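Local coordinates for protein ochratoxinase (Aspergillus niger, PDB 4C65) that hydrolyses the mycotoxin ochratoxin A to ochratoxin alpha and L-phenylalanine, acting as a zinc-dependent carboxypeptidase of the amidohydrolase superfamily, at residues A254-G259 with K278-L283; N25-I30 with A42-K47; E360-A365 with E400-F405; R193-I196 with V202-V205; K319-A324 with G354-L359. One frame throughout, in Å; residues are numbered along the deposited sequence. Where two conformers were deposited one is given.

Contact 1 of 5, residues A254-G259 with K278-L283; sequences AAIKAG and KEKGIL
Ile256 presents both of its branches to the single methyl CD1 of Ile282. With chi1 at -71°, CG1 of Ile256 lies anti to its own carbonyl carbon and CG2 anti to the backbone N, which spreads the two carbons into a small forked surface. Ile282 CD1 sits against that fork, 3.8 Å from Ile256 CG1 and 3.9 Å from Ile256 CG2. It gets there at the end of an outstretched branch, chi2 of Ile282 being 175°. Ile256 is on helix 249-258, and Lys280 and Ile282 lie at and just beyond the C-terminal end of helix 271-280; the two helices are neighbours on the outer surface of the twisted TIM barrel. Strand 262-263 runs between them in sequence, and its Leu263 touches both isoleucines, so branched aliphatic side chains suit this layer between helix and sheet. Lys280 lies against the CG2 branch of Ile256 with its methylenes: its CD is 3.7 Å from Ile256 CG2, and CE follows at 4.0 Å. The lysine chain runs straight until chi4, where a bend of -66° turns the ammonium off the line of the chain, and a long residue at this exposed position can be apolar along its shaft and charged at its end. Gly281, with positive phi, ends the second helix as the C-prime residue of a Schellman motif. Lys261 NZ binds the carbonyl oxygens of Lys280 and Gly281.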
# COMPACT_ATOMS: atom_id res chain seq x y z
N ALA A 254 12.00 34.00 -13.42
CA ALA A 254 11.86 33.26 -12.18
C ALA A 254 13.10 32.38 -11.95
O ALA A 254 13.56 32.24 -10.81
CB ALA A 254 10.59 32.43 -12.18
N ALA A 255 13.63 31.80 -13.02
CA ALA A 255 14.80 30.93 -12.91
C ALA A 255 16.01 31.76 -12.49
O ALA A 255 16.80 31.32 -11.67
CB ALA A 255 15.06 30.22 -14.21
N ILE A 256 16.14 32.96 -13.03
CA ILE A 256 17.27 33.83 -12.71
C ILE A 256 17.21 34.31 -11.26
O ILE A 256 18.18 34.17 -10.52
CB ILE A 256 17.29 35.04 -13.67
CG1 ILE A 256 17.71 34.56 -15.07
CG2 ILE A 256 18.23 36.13 -13.14
CD1 ILE A 256 17.66 35.63 -16.14
N LYS A 257 16.06 34.81 -10.86
CA LYS A 257 15.80 35.20 -9.47
C LYS A 257 16.10 34.10 -8.47
O LYS A 257 16.70 34.36 -7.44
CB LYS A 257 14.35 35.59 -9.36
CG LYS A 257 13.93 36.41 -8.20
CD LYS A 257 12.41 36.62 -8.21
CE LYS A 257 11.76 37.03 -6.88
NZ LYS A 257 12.70 37.69 -5.92
N ALA A 258 15.73 32.86 -8.78
CA ALA A 258 15.95 31.71 -7.89
C ALA A 258 17.42 31.34 -7.72
O ALA A 258 17.78 30.76 -6.69
CB ALA A 258 15.19 30.51 -8.38
N GLY A 259 18.25 31.66 -8.71
CA GLY A 259 19.68 31.41 -8.64
C GLY A 259 20.20 30.38 -9.62
O GLY A 259 21.33 29.92 -9.49
N LYS A 278 24.60 38.27 -17.92
CA LYS A 278 25.99 38.74 -17.86
C LYS A 278 26.37 39.11 -16.44
O LYS A 278 27.41 38.69 -15.95
CB LYS A 278 26.19 39.96 -18.75
CG LYS A 278 26.38 39.60 -20.21
CD LYS A 278 26.98 40.76 -20.98
CE LYS A 278 25.94 41.83 -21.26
NZ LYS A 278 26.60 43.14 -21.60
N GLU A 279 25.50 39.89 -15.80
CA GLU A 279 25.67 40.37 -14.43
C GLU A 279 25.88 39.22 -13.46
O GLU A 279 26.78 39.25 -12.64
CB GLU A 279 24.41 41.16 -14.01
CG GLU A 279 24.53 42.65 -13.84
CD GLU A 279 23.13 43.27 -13.75
OE1 GLU A 279 22.39 42.76 -12.85
OE2 GLU A 279 22.75 44.20 -14.54
N LYS A 280 25.05 38.20 -13.58
CA LYS A 280 25.06 37.09 -12.63
C LYS A 280 25.85 35.87 -13.09
O LYS A 280 25.94 34.88 -12.36
CB LYS A 280 23.63 36.69 -12.33
CG LYS A 280 22.82 37.76 -11.62
CD LYS A 280 21.37 37.32 -11.51
CE LYS A 280 20.55 38.28 -10.67
NZ LYS A 280 20.96 38.33 -9.25
N GLY A 281 26.42 35.91 -14.29
CA GLY A 281 27.25 34.81 -14.77
C GLY A 281 26.43 33.57 -15.06
O GLY A 281 26.75 32.48 -14.60
N ILE A 282 25.36 33.76 -15.83
CA ILE A 282 24.46 32.69 -16.15
C ILE A 282 24.71 32.24 -17.58
O ILE A 282 24.78 33.05 -18.49
CB ILE A 282 23.00 33.13 -15.99
CG1 ILE A 282 22.79 33.68 -14.57
CG2 ILE A 282 22.05 31.95 -16.26
CD1 ILE A 282 21.41 34.27 -14.31
N LEU A 283 24.81 30.92 -17.76
CA LEU A 283 25.14 30.35 -19.05
C LEU A 283 23.90 30.27 -19.94
O LEU A 283 22.82 29.92 -19.47
CB LEU A 283 25.74 28.97 -18.89
CG LEU A 283 26.34 28.32 -20.14
CD1 LEU A 283 27.55 29.11 -20.62
CD2 LEU A 283 26.75 26.91 -19.81

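Contact 2 of 5, residues N25-I30 with A42-K47; sequences NAALVI and ADIPKK
Ile44 points from its loop toward strand 26-31 and divides its two branches between Ala27 and Val29, the alternate residues on that face of the strand. The longer branch goes to the smaller partner: Ile44 CD1 lies 3.6 Å from Ala27 CB, and Ile44 CG1 is almost as near, at 3.7 Å. The alanine methyl therefore rests alongside the end of the isoleucine chain, and its small size lets the loop come close, with 7.1 Å between Ala27 CA and Ile44 CA. The shorter branch meets Val29 at an angle, methyl to methyl, Ile44 CG2 standing 4.1 Å from Val29 CG2. A chi1 of -60° makes this division possible, since it sets CG2 anti to the backbone N of Ile44 while CG1 departs beside that N. Strand 26-31 pairs with strands 7-15 and 34-38, consistent with the smaller beta-sandwich domain, and Ile44 immediately precedes Pro45, the N-cap of helix 46-51. Tyr11 and Leu49 also touch Ile44. Backbone bonds of Asn25 with Glu41 and Ala27 with Gly39 hold the chain just ahead of the loop. All three meeting side chains are buried hydrocarbons, so between the two segments the contact is purely apolar and non-directional.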
# COMPACT_ATOMS: atom_id res chain seq x y z
N ASN A 25 51.83 25.48 -36.46
CA ASN A 25 53.00 24.63 -36.21
C ASN A 25 53.30 24.49 -34.74
O ASN A 25 54.37 24.86 -34.25
CB ASN A 25 54.24 25.16 -36.95
CG ASN A 25 54.01 25.24 -38.44
OD1 ASN A 25 53.66 24.25 -39.07
ND2 ASN A 25 54.17 26.42 -39.00
N ALA A 26 52.32 23.94 -34.05
CA ALA A 26 52.35 23.86 -32.62
C ALA A 26 52.57 22.43 -32.19
O ALA A 26 52.66 21.52 -33.02
CB ALA A 26 51.05 24.39 -32.06
N ALA A 27 52.67 22.25 -30.87
CA ALA A 27 52.77 20.94 -30.30
C ALA A 27 52.06 20.92 -28.97
O ALA A 27 51.97 21.93 -28.27
CB ALA A 27 54.22 20.55 -30.12
N LEU A 28 51.56 19.74 -28.63
CA LEU A 28 50.94 19.50 -27.36
C LEU A 28 51.53 18.25 -26.75
O LEU A 28 51.69 17.23 -27.44
CB LEU A 28 49.43 19.34 -27.54
CG LEU A 28 48.62 19.13 -26.26
CD1 LEU A 28 47.28 19.84 -26.34
CD2 LEU A 28 48.43 17.64 -25.97
N VAL A 29 51.85 18.31 -25.46
CA VAL A 29 52.33 17.14 -24.77
C VAL A 29 51.29 16.65 -23.76
O VAL A 29 50.75 17.44 -22.98
CB VAL A 29 53.64 17.43 -24.03
CG1 VAL A 29 54.11 16.20 -23.28
CG2 VAL A 29 54.71 17.89 -25.01
N ILE A 30 51.01 15.35 -23.80
CA ILE A 30 50.17 14.71 -22.80
C ILE A 30 51.06 13.92 -21.86
O ILE A 30 51.86 13.10 -22.30
CB ILE A 30 49.15 13.73 -23.44
CG1 ILE A 30 48.24 14.48 -24.42
CG2 ILE A 30 48.32 13.06 -22.35
CD1 ILE A 30 47.24 13.58 -25.16
N ALA A 42 58.84 24.41 -31.78
CA ALA A 42 60.22 24.68 -31.40
C ALA A 42 60.45 24.70 -29.88
O ALA A 42 61.57 24.50 -29.43
CB ALA A 42 60.70 25.98 -32.02
N ASP A 43 59.39 24.92 -29.10
CA ASP A 43 59.56 25.16 -27.68
C ASP A 43 59.25 23.98 -26.78
O ASP A 43 59.17 24.15 -25.57
CB ASP A 43 58.71 26.35 -27.25
CG ASP A 43 59.19 27.67 -27.87
OD1 ASP A 43 60.36 27.80 -28.25
OD2 ASP A 43 58.35 28.58 -28.04
N ILE A 44 59.08 22.79 -27.35
CA ILE A 44 58.78 21.62 -26.53
C ILE A 44 59.92 21.39 -25.54
O ILE A 44 61.04 21.21 -25.95
CB ILE A 44 58.62 20.35 -27.40
CG1 ILE A 44 57.49 20.51 -28.42
CG2 ILE A 44 58.32 19.13 -26.52
CD1 ILE A 44 57.61 19.58 -29.60
N PRO A 45 59.63 21.39 -24.22
CA PRO A 45 60.67 21.09 -23.26
C PRO A 45 61.37 19.77 -23.60
O PRO A 45 60.71 18.78 -23.93
CB PRO A 45 59.90 20.97 -21.94
CG PRO A 45 58.69 21.80 -22.13
CD PRO A 45 58.32 21.64 -23.57
N LYS A 46 62.70 19.77 -23.55
CA LYS A 46 63.48 18.64 -24.00
C LYS A 46 63.20 17.36 -23.22
O LYS A 46 63.40 16.26 -23.75
CB LYS A 46 64.99 18.96 -23.95
CG LYS A 46 65.55 20.07 -24.81
CD LYS A 46 64.74 20.25 -26.06
CE LYS A 46 65.25 21.49 -26.81
NZ LYS A 46 65.55 21.24 -28.24
N LYS A 47 62.77 17.49 -21.96
CA LYS A 47 62.50 16.30 -21.14
C LYS A 47 61.41 15.43 -21.74
O LYS A 47 61.49 14.21 -21.66
CB LYS A 47 62.18 16.66 -19.70
CG LYS A 47 60.97 17.54 -19.51
CD LYS A 47 60.67 17.73 -18.02
CE LYS A 47 59.68 18.87 -17.81
NZ LYS A 47 58.95 18.83 -16.52

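Contact 3 of 5, residues E360-A365 with E400-F405; sequences EAIKAA and EDIKVF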
# COMPACT_ATOMS: atom_id res chain seq x y z
N GLU A 360 34.42 31.45 -32.37
CA GLU A 360 33.52 31.63 -31.22
C GLU A 360 32.63 30.42 -30.99
O GLU A 360 32.37 30.04 -29.85
CB GLU A 360 32.65 32.86 -31.42
CG GLU A 360 33.39 34.18 -31.21
CD GLU A 360 32.65 35.37 -31.81
OE1 GLU A 360 31.59 35.22 -32.45
OE2 GLU A 360 33.15 36.50 -31.70
N ALA A 361 32.17 29.81 -32.08
CA ALA A 361 31.35 28.61 -32.01
C ALA A 361 32.11 27.49 -31.31
O ALA A 361 31.56 26.80 -30.44
CB ALA A 361 30.92 28.17 -33.39
N ILE A 362 33.36 27.33 -31.68
CA ILE A 362 34.22 26.32 -31.06
C ILE A 362 34.44 26.60 -29.58
O ILE A 362 34.43 25.68 -28.78
CB ILE A 362 35.55 26.18 -31.82
CG1 ILE A 362 35.29 25.43 -33.14
CG2 ILE A 362 36.59 25.44 -30.98
CD1 ILE A 362 36.46 25.39 -34.09
N LYS A 363 34.59 27.87 -29.23
CA LYS A 363 34.73 28.31 -27.83
C LYS A 363 33.50 27.92 -27.01
O LYS A 363 33.60 27.42 -25.89
CB LYS A 363 34.91 29.82 -27.80
CG LYS A 363 35.11 30.40 -26.42
CD LYS A 363 34.99 31.90 -26.33
CE LYS A 363 35.33 32.29 -24.96
NZ LYS A 363 36.07 33.55 -24.72
N ALA A 364 32.34 28.13 -27.60
CA ALA A 364 31.07 27.78 -26.97
C ALA A 364 30.90 26.26 -26.80
O ALA A 364 30.15 25.82 -25.93
CB ALA A 364 29.91 28.35 -27.77
N ALA A 365 31.59 25.47 -27.62
CA ALA A 365 31.51 24.02 -27.51
C ALA A 365 32.69 23.38 -26.77
O ALA A 365 32.71 22.17 -26.56
CB ALA A 365 31.38 23.40 -28.88
N GLU A 400 37.63 27.25 -41.44
CA GLU A 400 37.30 27.50 -42.87
C GLU A 400 35.93 26.98 -43.18
O GLU A 400 35.31 27.45 -44.11
CB GLU A 400 38.18 26.72 -43.88
CG GLU A 400 38.84 27.50 -45.01
CD GLU A 400 40.26 27.75 -44.65
OE1 GLU A 400 41.01 26.74 -44.58
OE2 GLU A 400 40.63 28.90 -44.39
N ASP A 401 35.47 25.96 -42.45
CA ASP A 401 34.15 25.36 -42.67
C ASP A 401 33.70 24.64 -41.42
O ASP A 401 34.17 23.53 -41.11
CB ASP A 401 34.19 24.41 -43.87
CG ASP A 401 32.81 23.82 -44.22
OD1 ASP A 401 31.77 24.31 -43.73
OD2 ASP A 401 32.79 22.86 -45.02
N ILE A 402 32.74 25.23 -40.72
CA ILE A 402 32.24 24.67 -39.47
C ILE A 402 31.51 23.32 -39.65
O ILE A 402 31.39 22.55 -38.71
CB ILE A 402 31.35 25.69 -38.73
CG1 ILE A 402 31.28 25.37 -37.23
CG2 ILE A 402 29.96 25.79 -39.34
CD1 ILE A 402 32.53 25.79 -36.47
N LYS A 403 31.07 23.03 -40.87
CA LYS A 403 30.41 21.76 -41.17
C LYS A 403 31.36 20.56 -41.20
O LYS A 403 30.92 19.43 -41.36
CB LYS A 403 29.71 21.84 -42.53
CG LYS A 403 28.61 22.87 -42.61
CD LYS A 403 27.91 22.79 -43.95
CE LYS A 403 27.02 23.98 -44.13
NZ LYS A 403 26.52 24.06 -45.52
N VAL A 404 32.66 20.81 -41.10
CA VAL A 404 33.64 19.73 -41.09
C VAL A 404 33.33 18.71 -39.99
O VAL A 404 33.46 17.50 -40.19
CB VAL A 404 35.07 20.30 -40.96
CG1 VAL A 404 36.05 19.21 -40.59
CG2 VAL A 404 35.50 20.93 -42.29
N PHE A 405 32.87 19.21 -38.84
CA PHE A 405 32.51 18.36 -37.71
C PHE A 405 31.39 17.36 -38.01
O PHE A 405 31.21 16.39 -37.30
CB PHE A 405 32.09 19.22 -36.53
CG PHE A 405 33.19 20.05 -35.97
CD1 PHE A 405 34.23 19.47 -35.27
CD2 PHE A 405 33.16 21.42 -36.09
CE1 PHE A 405 35.24 20.25 -34.73
CE2 PHE A 405 34.16 22.21 -35.56
CZ PHE A 405 35.21 21.62 -34.89
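The ring of Phe405 is met by Ile362 CD1 at its edge and close to its plane, 4.1 Å from Phe405 CZ, while segment 360-365 places nothing over either ring face. Ile362 CG1 also nears the CE2-CZ edge, 4.2 Å from Phe405 CE2, but is displaced from the plane. The two side chains cross at about a right angle. Met62, Leu65, Leu347, Leu394 and Pro398 also touch the phenylalanine, so a large apolar ring suits this buried place. The other flat group, the carboxylate of Asp401, works within its own segment. Its OD1 accepts Lys403 N at 3.2 Å in an Asx turn, the donor standing well above the carboxylate plane, 68° out of it. The turn spans Ile402, whose side chain faces the helix. Ile402 carries CG1 anti to its backbone N (chi1 -157°), and a bend at chi2 of 77° brings CD1 up against two successive helical residues. That methyl lies 4.2 Å from Ala361 CB and 4.3 Å from Ile362 CG1; alanine suits the helix here because its short side chain allows the loop isoleucine to approach. The arrangement is plain apolar packing, joining helix 358-365 to the connection between antiparallel strands 391-394 and 411-416, and fits the two-domain amidohydrolase fold, in which a TIM barrel adjoins a smaller beta-sandwich.

Contact 4 of 5, residues R193-I196 with V202-V205; sequences RLQI and VIKV
Gln195 on helix 185-198 faces Ile203 on strand 203-206, their CA atoms 7.5 Å apart, and the next pair, Ile196 CA and Val202 CA, is 8.3 Å apart. A short connection turns the chain from helix into strand, an alpha-to-beta step of the TIM barrel. Alternation along the strand sorts the side chains: Ile203 packs among the outer helices, also touching Ile231 and Ala235 of helix 225-237, whereas the next residue, Lys204, is the active-site lysine that binds both zinc ions. An aliphatic residue suits the first role, and a long side chain that can reach the zinc ions suits the second. Gln195 contributes only its stem to this contact, CB lying 3.9 Å from Ile203 CD1. Its chain then bends at chi2 (-32°) and carries the amide away, where OE1 accepts from Ala141 N and NE2 donates to Ala191 O; the buried polar group is thus used on both its atoms. Arg193, on another side of the helix, forms salt bridges with Glu234 and with Asp183 and Glu227 of a second subunit, so the same turn also takes part in the octamer. Ile203 is bent at chi2 to -63°, which brings its CD1 methyl to 4.4 Å from Ile196 CD1.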
# COMPACT_ATOMS: atom_id res chain seq x y z
N ARG A 193 17.71 15.78 -3.84
CA ARG A 193 18.55 14.83 -3.13
C ARG A 193 18.57 13.46 -3.81
O ARG A 193 19.61 12.82 -3.89
CB ARG A 193 18.10 14.71 -1.69
CG ARG A 193 18.40 15.96 -0.88
CD ARG A 193 17.63 16.01 0.43
NE ARG A 193 17.81 17.32 1.07
CZ ARG A 193 17.40 17.64 2.29
NH1 ARG A 193 16.80 16.76 3.06
NH2 ARG A 193 17.63 18.84 2.76
N LEU A 194 17.45 13.03 -4.37
CA LEU A 194 17.40 11.75 -5.06
C LEU A 194 18.27 11.75 -6.32
O LEU A 194 18.79 10.70 -6.72
CB LEU A 194 15.98 11.40 -5.43
CG LEU A 194 15.06 10.89 -4.31
CD1 LEU A 194 13.62 10.93 -4.79
CD2 LEU A 194 15.42 9.48 -3.90
N GLN A 195 18.47 12.90 -6.96
CA GLN A 195 19.36 12.94 -8.12
C GLN A 195 20.80 12.90 -7.67
O GLN A 195 21.62 12.15 -8.23
CB GLN A 195 19.10 14.17 -8.99
CG GLN A 195 17.64 14.38 -9.36
CD GLN A 195 16.87 13.08 -9.53
OE1 GLN A 195 17.28 12.18 -10.27
NE2 GLN A 195 15.68 13.03 -8.91
N ILE A 196 21.14 13.68 -6.65
CA ILE A 196 22.50 13.64 -6.09
C ILE A 196 22.82 12.20 -5.68
O ILE A 196 23.93 11.73 -5.90
CB ILE A 196 22.66 14.54 -4.86
CG1 ILE A 196 22.38 16.01 -5.21
CG2 ILE A 196 24.04 14.38 -4.27
CD1 ILE A 196 23.42 16.63 -6.11
N VAL A 202 24.75 17.76 -12.05
CA VAL A 202 24.03 18.97 -12.27
C VAL A 202 22.58 18.72 -11.85
O VAL A 202 22.17 17.56 -11.73
CB VAL A 202 24.15 19.43 -13.74
CG1 VAL A 202 23.45 18.48 -14.70
CG2 VAL A 202 23.61 20.86 -13.90
N ILE A 203 21.81 19.79 -11.63
CA ILE A 203 20.37 19.65 -11.43
C ILE A 203 19.61 20.36 -12.54
O ILE A 203 19.93 21.48 -12.92
CB ILE A 203 19.91 20.16 -10.04
CG1 ILE A 203 20.59 19.38 -8.93
CG2 ILE A 203 18.39 20.04 -9.88
CD1 ILE A 203 20.25 17.90 -8.90
N LYS A 204 18.58 19.69 -13.06
CA LYS A 204 17.73 20.27 -14.12
C LYS A 204 16.30 20.44 -13.65
O LYS A 204 15.69 19.49 -13.17
CB LYS A 204 17.78 19.36 -15.37
CG LYS A 204 16.64 19.48 -16.36
CD LYS A 204 16.83 20.54 -17.41
CE LYS A 204 15.70 20.16 -18.42
NZ LYS A 204 15.65 18.80 -19.12
N VAL A 205 15.74 21.64 -13.87
CA VAL A 205 14.31 21.91 -13.59
C VAL A 205 13.57 22.34 -14.85
O VAL A 205 14.17 22.88 -15.78
CB VAL A 205 14.09 23.03 -12.56
CG1 VAL A 205 14.70 22.63 -11.25
CG2 VAL A 205 14.69 24.35 -13.01

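Contact 5 of 5, residues K319-A324 with G354-L359; sequences KAYQGA and GGMTPL
Gln322 donates from NE2 to the carbonyl O of Arg353, in the last turn of helix 344-354, while its stem runs past the following residue, with CG 3.6 Å from Gly354 O. Glutamine suits this position: an extended apolar shaft lies beside one carbonyl, and the amide satisfies the one before it. Gly354 meets both Gln322 and Tyr321: its CA lies over one face of the Tyr321 ring, 4.2 Å from Tyr321 CD2. Without a side chain there, the helix end can come so near that Gln322 CA and Gly354 CA are 4.8 Å apart. Gly355 then turns the chain at a phi of 94°, a value glycine adopts readily. Beyond it, Met356 returns with an unbent chain, chi3 being -174°, and its CE methyl stands 4.2 Å from Tyr321 OH. Tyr321 has its ring swung anti to the backbone N, chi1 -165°, and also touches Tyr284 and Ile331. Thr357, the N-cap of helix 358-365, has its OG1 bonded to Glu360 N. Such packing of helix 304-327 on strands 283-285 and 331-332, with the end of helix 344-354 packed against it, is that of a TIM-barrel wall.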
# COMPACT_ATOMS: atom_id res chain seq x y z
N LYS A 319 16.02 35.64 -32.46
CA LYS A 319 16.39 37.00 -32.00
C LYS A 319 17.05 36.96 -30.65
O LYS A 319 18.04 37.65 -30.43
CB LYS A 319 15.19 37.92 -31.86
CG LYS A 319 14.48 38.32 -33.14
CD LYS A 319 13.43 39.44 -32.86
CE LYS A 319 12.57 39.71 -34.08
NZ LYS A 319 12.25 41.15 -34.35
N ALA A 320 16.50 36.15 -29.75
CA ALA A 320 17.05 36.01 -28.41
C ALA A 320 18.49 35.53 -28.47
O ALA A 320 19.36 36.06 -27.75
CB ALA A 320 16.18 35.07 -27.58
N TYR A 321 18.74 34.52 -29.28
CA TYR A 321 20.07 33.92 -29.44
C TYR A 321 21.05 34.93 -30.02
O TYR A 321 22.12 35.15 -29.48
CB TYR A 321 20.00 32.68 -30.34
CG TYR A 321 21.20 31.74 -30.33
CD1 TYR A 321 22.17 31.79 -29.31
CD2 TYR A 321 21.33 30.76 -31.31
CE1 TYR A 321 23.26 30.92 -29.31
CE2 TYR A 321 22.41 29.87 -31.31
CZ TYR A 321 23.35 29.94 -30.31
OH TYR A 321 24.40 29.06 -30.32
N GLN A 322 20.65 35.53 -31.13
CA GLN A 322 21.49 36.52 -31.80
C GLN A 322 21.79 37.67 -30.85
O GLN A 322 22.92 38.15 -30.80
CB GLN A 322 20.81 37.05 -33.07
CG GLN A 322 20.74 36.04 -34.19
CD GLN A 322 19.85 36.46 -35.33
OE1 GLN A 322 19.12 37.45 -35.24
NE2 GLN A 322 19.89 35.72 -36.41
N GLY A 323 20.77 38.11 -30.13
CA GLY A 323 20.92 39.23 -29.22
C GLY A 323 21.89 38.92 -28.09
O GLY A 323 22.69 39.77 -27.70
N ALA A 324 21.82 37.70 -27.59
CA ALA A 324 22.68 37.28 -26.50
C ALA A 324 24.12 37.18 -26.96
O ALA A 324 25.04 37.47 -26.19
CB ALA A 324 22.21 35.96 -25.92
N GLY A 354 23.13 32.04 -35.26
CA GLY A 354 23.50 32.91 -34.16
C GLY A 354 24.35 34.08 -34.59
O GLY A 354 24.24 35.17 -34.03
N GLY A 355 25.20 33.85 -35.57
CA GLY A 355 26.12 34.87 -36.05
C GLY A 355 27.49 34.81 -35.40
O GLY A 355 28.26 35.77 -35.48
N MET A 356 27.80 33.68 -34.74
CA MET A 356 29.15 33.46 -34.20
C MET A 356 30.17 33.27 -35.32
O MET A 356 29.81 32.83 -36.41
CB MET A 356 29.18 32.21 -33.34
CG MET A 356 28.44 32.35 -32.02
SD MET A 356 28.92 31.05 -30.89
CE MET A 356 27.79 31.33 -29.54
N THR A 357 31.42 33.63 -35.05
CA THR A 357 32.52 33.20 -35.91
C THR A 357 32.73 31.72 -35.64
O THR A 357 32.35 31.22 -34.58
CB THR A 357 33.84 33.95 -35.61
OG1 THR A 357 34.19 33.75 -34.23
CG2 THR A 357 33.70 35.45 -35.88
N PRO A 358 33.29 31.00 -36.61
CA PRO A 358 33.62 29.62 -36.31
C PRO A 358 34.45 29.47 -35.04
O PRO A 358 34.25 28.54 -34.27
CB PRO A 358 34.40 29.19 -37.55
CG PRO A 358 33.83 30.01 -38.66
CD PRO A 358 33.50 31.34 -38.03
N LEU A 359 35.38 30.40 -34.81
CA LEU A 359 36.23 30.36 -33.62
C LEU A 359 35.41 30.55 -32.33
O LEU A 359 35.65 29.87 -31.32
CB LEU A 359 37.34 31.40 -33.70
CG LEU A 359 38.47 31.31 -32.68
CD1 LEU A 359 39.22 30.00 -32.81
CD2 LEU A 359 39.40 32.48 -32.89

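How the contacts relate
Contacts 3 and 5 form one continuous packing region. Both use helix 358-365, their centres are 13 Å apart, and Met356 SD of contact 5 lies 3.6 Å from Ala361 CA of contact 3, with Ile402 CD1 also meeting Pro358 O at 3.9 Å. Contacts 1, 4 and 5 all belong to the barrel but do not touch: contact 1 has its centre about 18 Å from that of contact 4 and 20 Å from that of contact 5. Contact 4 alone contains a zinc ligand, Lys204; contact 5 comes near the metal site, the side chain of Tyr321 about 9 Å from that of His265, whereas contacts 1, 2 and 3 are remote. Contact 2 stands apart, its centre about 41 Å from those of contacts 1 and 4.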